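Local coordinates for protein carboxylesterase (Uncultured bacterium, PDB 5GMX) that hydrolyses carboxylic esters as a family VIII carboxylesterase of beta-lactamase-like fold, and also shows hydrolytic activity toward oxyimino cephalosporins, at residues E87-Y92 and R175-T180; V81-D86 and E189-P194. One frame throughout, in Å; residues are numbered along the deposited sequence.

Interaction 1: E87-Y92 and R175-T180; sequences EGLIDY and RVTGRT
Val176 meets Ile90 and Leu89: its methyls touch the side chain of Ile90, and CB and the carbonyl of Leu89. Val176 CG2 lies 3.8 Å from Ile90 CG1, while the same methyl approaches Leu89 CB at 3.9 Å. The Ile90 and Val176 side chains cross at about a right angle, and Ile90 reaches Val176 because CG1 stands anti to its carbonyl carbon (chi1 -59°). Leu89 CD1 touches Thr177 CG2 more loosely, at 4.3 Å.

Between backbone and side chain, Val176 CG1 rests 3.6 Å from Leu89 O, a van der Waals contact. The reverse pairing is wider, with Leu89 CD1 4.0 Å from Val176 O.

None of the polar bonds joins the two segments. Thr177 OG1 turns back to Ala173 O in helix 165-175, and Arg175 forms salt bridges with Glu171 and Glu102.

Each segment contains the glycine of a Schellman motif, Gly88 after helix 72-86 and Gly178 after helix 165-175. Ile90 also packs on Leu84 of helix 72-86, on Val172 of helix 165-175 and on Val113 of helix 113-117.

Interaction 2: V81-D86 and E189-P194; sequences VGVLAD and EKVASP
Val83 and Lys190 mark the closest backbone approach, with 7.5 Å between their CA atoms, so the two segments meet through side chains. Residues 81-86 form the last part of helix 72-86, where Ala85 N bonds to Val81 O at 2.7 Å and Asp86 N to Gly82 O at 2.8 Å. This helix begins right after Ser71 and carries Lys74, both of the phenylmethanesulfonic acid pocket, and the contact packs its far end on helix 183-192. Residues 189-192 belong to the end of that second helix and adopt a wider pi-type turn. Within it, Lys190 directs its CB at the other helix.

Two neighbouring side chains on each helix carry the contact. Val83 CG2 meets Val191 CG2 methyl to methyl at 4.2 Å, the two side chains running at a slant to one another. In both valines CG1 is anti to the backbone N (chi1 168° in Val83, 176° in Val191), which leaves CG2 anti to the carbonyl carbon and facing its partner. The other methyl of Val83, CG1, lies 4.3 Å from Lys190 CB. Farther along the lysine, Leu84 CD2 sits against the aliphatic chain, 3.9 Å from both Lys190 CD and Lys190 CE, and these side chains cross at about a right angle. The lysine runs extended through CE and bends at chi4 (-66°), which turns NZ off the line of the hydrocarbon chain.

Lys190 therefore has two roles: its methylenes serve as apolar surface for Val83 and Leu84, while NZ forms a salt bridge with Glu87 OE2, just beyond the end of helix 72-86. Between the segments themselves the contact is wholly van der Waals, with 151 Å² buried. This is consistent with apolar packing of two helices, three of the four touching residues being buried, with the ammonium group carried past the apolar patch to a carboxylate that could offset its charge.

Interaction 2 uses the end of helix 72-86 and interaction 1 the loop after it; on the other side, 175-180 precedes helix 183-192, which carries 189-194. Leu89 N and Leu84 O join the first segments by a probable hydrogen bond (3.1 Å), and Ile90 O packs on Ala85 CB at 3.5 Å. Interaction 2 is the more buried, its centre about 14 Å from the chain centre against about 20 Å for that of interaction 1, which is only partly buried, with Leu89 exposed. Both are apolar, yet interaction 1 packs a valine against loop backbone as well as side chains, whereas interaction 2 joins helix side chains. Leu84 also touches residues of both segments of interaction 1.

Interaction 1: E87-Y92 and R175-T180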
# COMPACT_ATOMS: atom_id res chain seq x y z
N GLU A 87 -3.32 19.57 4.37
CA GLU A 87 -2.59 20.77 4.78
C GLU A 87 -2.76 21.93 3.79
O GLU A 87 -2.28 23.03 4.04
CB GLU A 87 -1.09 20.48 4.93
CG GLU A 87 -0.73 19.45 5.98
CD GLU A 87 0.75 19.08 5.92
OE1 GLU A 87 1.49 19.70 5.13
OE2 GLU A 87 1.17 18.16 6.66
N GLY A 88 -3.40 21.67 2.66
CA GLY A 88 -3.66 22.71 1.68
C GLY A 88 -2.59 22.87 0.61
O GLY A 88 -2.61 23.84 -0.16
N LEU A 89 -1.65 21.93 0.54
CA LEU A 89 -0.58 22.01 -0.45
C LEU A 89 -0.99 21.39 -1.79
O LEU A 89 -0.43 21.72 -2.83
CB LEU A 89 0.69 21.34 0.08
CG LEU A 89 1.35 22.06 1.25
CD1 LEU A 89 2.48 21.23 1.81
CD2 LEU A 89 1.85 23.42 0.80
N ILE A 90 -1.98 20.50 -1.75
CA ILE A 90 -2.45 19.84 -2.97
C ILE A 90 -3.96 19.96 -3.11
O ILE A 90 -4.70 19.71 -2.16
CB ILE A 90 -2.09 18.35 -2.97
CG1 ILE A 90 -0.57 18.19 -2.87
CG2 ILE A 90 -2.66 17.66 -4.22
CD1 ILE A 90 -0.10 16.74 -2.77
N ASP A 91 -4.42 20.37 -4.29
CA ASP A 91 -5.83 20.36 -4.63
C ASP A 91 -6.11 19.20 -5.58
O ASP A 91 -5.63 19.18 -6.71
CB ASP A 91 -6.24 21.70 -5.26
CG ASP A 91 -7.72 21.76 -5.65
OD1 ASP A 91 -8.45 20.74 -5.61
OD2 ASP A 91 -8.17 22.88 -5.98
N TYR A 92 -6.94 18.25 -5.13
CA TYR A 92 -7.23 17.06 -5.94
C TYR A 92 -7.80 17.42 -7.31
O TYR A 92 -7.62 16.68 -8.27
CB TYR A 92 -8.21 16.15 -5.21
CG TYR A 92 -7.55 15.31 -4.16
CD1 TYR A 92 -6.63 14.34 -4.51
CD2 TYR A 92 -7.85 15.48 -2.81
CE1 TYR A 92 -6.02 13.56 -3.56
CE2 TYR A 92 -7.25 14.70 -1.84
CZ TYR A 92 -6.33 13.74 -2.23
OH TYR A 92 -5.71 12.94 -1.29
N ARG A 175 7.07 17.58 -5.12
CA ARG A 175 7.04 18.90 -5.75
C ARG A 175 6.37 19.94 -4.87
O ARG A 175 6.83 21.08 -4.81
CB ARG A 175 6.33 18.87 -7.10
CG ARG A 175 7.04 18.09 -8.19
CD ARG A 175 8.34 18.73 -8.63
NE ARG A 175 9.03 17.89 -9.61
CZ ARG A 175 9.37 18.29 -10.83
NH1 ARG A 175 9.11 19.54 -11.22
NH2 ARG A 175 10.00 17.46 -11.64
N VAL A 176 5.29 19.57 -4.17
CA VAL A 176 4.64 20.59 -3.34
C VAL A 176 5.34 20.81 -2.00
O VAL A 176 4.96 21.69 -1.23
CB VAL A 176 3.15 20.28 -3.06
CG1 VAL A 176 2.41 20.07 -4.37
CG2 VAL A 176 3.01 19.07 -2.14
N THR A 177 6.35 19.99 -1.72
CA THR A 177 7.19 20.22 -0.54
C THR A 177 8.62 20.63 -0.97
O THR A 177 9.58 20.42 -0.23
CB THR A 177 7.25 18.98 0.38
OG1 THR A 177 7.65 17.83 -0.38
CG2 THR A 177 5.88 18.71 1.01
N GLY A 178 8.73 21.17 -2.17
CA GLY A 178 9.97 21.77 -2.63
C GLY A 178 11.12 20.83 -2.91
O GLY A 178 12.27 21.25 -2.96
N ARG A 179 10.80 19.55 -3.11
CA ARG A 179 11.82 18.52 -3.35
C ARG A 179 12.91 18.50 -2.27
O ARG A 179 14.05 18.15 -2.54
CB ARG A 179 12.42 18.76 -4.73
CG ARG A 179 11.44 18.43 -5.83
CD ARG A 179 11.74 19.25 -7.05
NE ARG A 179 12.31 18.50 -8.15
CZ ARG A 179 12.53 19.04 -9.35
NH1 ARG A 179 12.22 20.32 -9.55
NH2 ARG A 179 13.06 18.32 -10.32
N THR A 180 12.54 18.86 -1.05
CA THR A 180 13.49 18.83 0.05
C THR A 180 13.62 17.43 0.64
O THR A 180 14.64 17.10 1.23
CB THR A 180 13.04 19.80 1.17
OG1 THR A 180 11.71 19.47 1.58
CG2 THR A 180 13.07 21.24 0.66

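Interaction 2: V81-D86 and E189-P194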
# COMPACT_ATOMS: atom_id res chain seq x y z
N VAL A 81 -0.20 11.74 0.12
CA VAL A 81 -0.81 12.78 -0.71
C VAL A 81 -1.98 13.36 0.04
O VAL A 81 -2.14 14.59 0.11
CB VAL A 81 -1.27 12.25 -2.09
CG1 VAL A 81 -2.08 13.32 -2.82
CG2 VAL A 81 -0.06 11.84 -2.92
N GLY A 82 -2.74 12.47 0.67
CA GLY A 82 -3.89 12.88 1.44
C GLY A 82 -3.52 13.86 2.52
O GLY A 82 -4.21 14.88 2.71
N VAL A 83 -2.42 13.58 3.22
CA VAL A 83 -2.03 14.44 4.33
C VAL A 83 -1.66 15.79 3.75
O VAL A 83 -2.07 16.84 4.27
CB VAL A 83 -0.86 13.84 5.14
CG1 VAL A 83 -0.27 14.88 6.10
CG2 VAL A 83 -1.33 12.59 5.89
N LEU A 84 -0.93 15.76 2.63
CA LEU A 84 -0.49 17.02 2.04
C LEU A 84 -1.69 17.77 1.49
O LEU A 84 -1.69 19.00 1.49
CB LEU A 84 0.55 16.78 0.93
CG LEU A 84 1.91 16.28 1.42
CD1 LEU A 84 2.79 15.91 0.23
CD2 LEU A 84 2.60 17.32 2.30
N ALA A 85 -2.72 17.04 1.05
CA ALA A 85 -3.88 17.73 0.53
C ALA A 85 -4.60 18.38 1.70
O ALA A 85 -5.13 19.49 1.59
CB ALA A 85 -4.80 16.79 -0.23
N ASP A 86 -4.55 17.70 2.85
CA ASP A 86 -5.28 18.16 4.03
C ASP A 86 -4.63 19.43 4.58
O ASP A 86 -5.30 20.26 5.16
CB ASP A 86 -5.31 17.07 5.11
CG ASP A 86 -6.25 17.41 6.27
OD1 ASP A 86 -7.43 17.71 6.00
OD2 ASP A 86 -5.79 17.37 7.44
N GLU A 189 8.00 11.12 8.21
CA GLU A 189 7.80 12.31 9.04
C GLU A 189 6.34 12.70 9.23
O GLU A 189 5.96 13.19 10.29
CB GLU A 189 8.58 13.50 8.46
CG GLU A 189 10.10 13.38 8.70
CD GLU A 189 10.91 14.47 8.01
OE1 GLU A 189 10.31 15.33 7.32
OE2 GLU A 189 12.16 14.46 8.15
N LYS A 190 5.52 12.50 8.21
CA LYS A 190 4.15 12.99 8.27
C LYS A 190 3.11 11.92 8.57
O LYS A 190 2.01 12.24 9.00
CB LYS A 190 3.80 13.70 6.96
CG LYS A 190 4.59 14.97 6.77
CD LYS A 190 4.17 15.73 5.54
CE LYS A 190 4.74 17.14 5.56
NZ LYS A 190 4.15 17.93 6.68
N VAL A 191 3.44 10.65 8.37
CA VAL A 191 2.46 9.60 8.60
C VAL A 191 2.85 8.64 9.72
O VAL A 191 2.13 8.48 10.69
CB VAL A 191 2.19 8.79 7.32
CG1 VAL A 191 1.24 7.64 7.60
CG2 VAL A 191 1.65 9.69 6.22
N ALA A 192 4.01 8.00 9.57
CA ALA A 192 4.39 6.87 10.43
C ALA A 192 4.94 7.28 11.80
O ALA A 192 4.51 6.74 12.83
CB ALA A 192 5.40 6.01 9.72
N SER A 193 5.91 8.18 11.82
CA SER A 193 6.58 8.57 13.06
C SER A 193 5.65 9.22 14.10
O SER A 193 5.74 8.87 15.27
CB SER A 193 7.75 9.51 12.77
OG SER A 193 8.49 9.77 13.95
N PRO A 194 4.77 10.15 13.69
CA PRO A 194 3.91 10.77 14.71
C PRO A 194 3.04 9.78 15.50
O PRO A 194 2.77 10.02 16.68
CB PRO A 194 3.01 11.72 13.89
CG PRO A 194 3.81 12.05 12.70
CD PRO A 194 4.59 10.81 12.37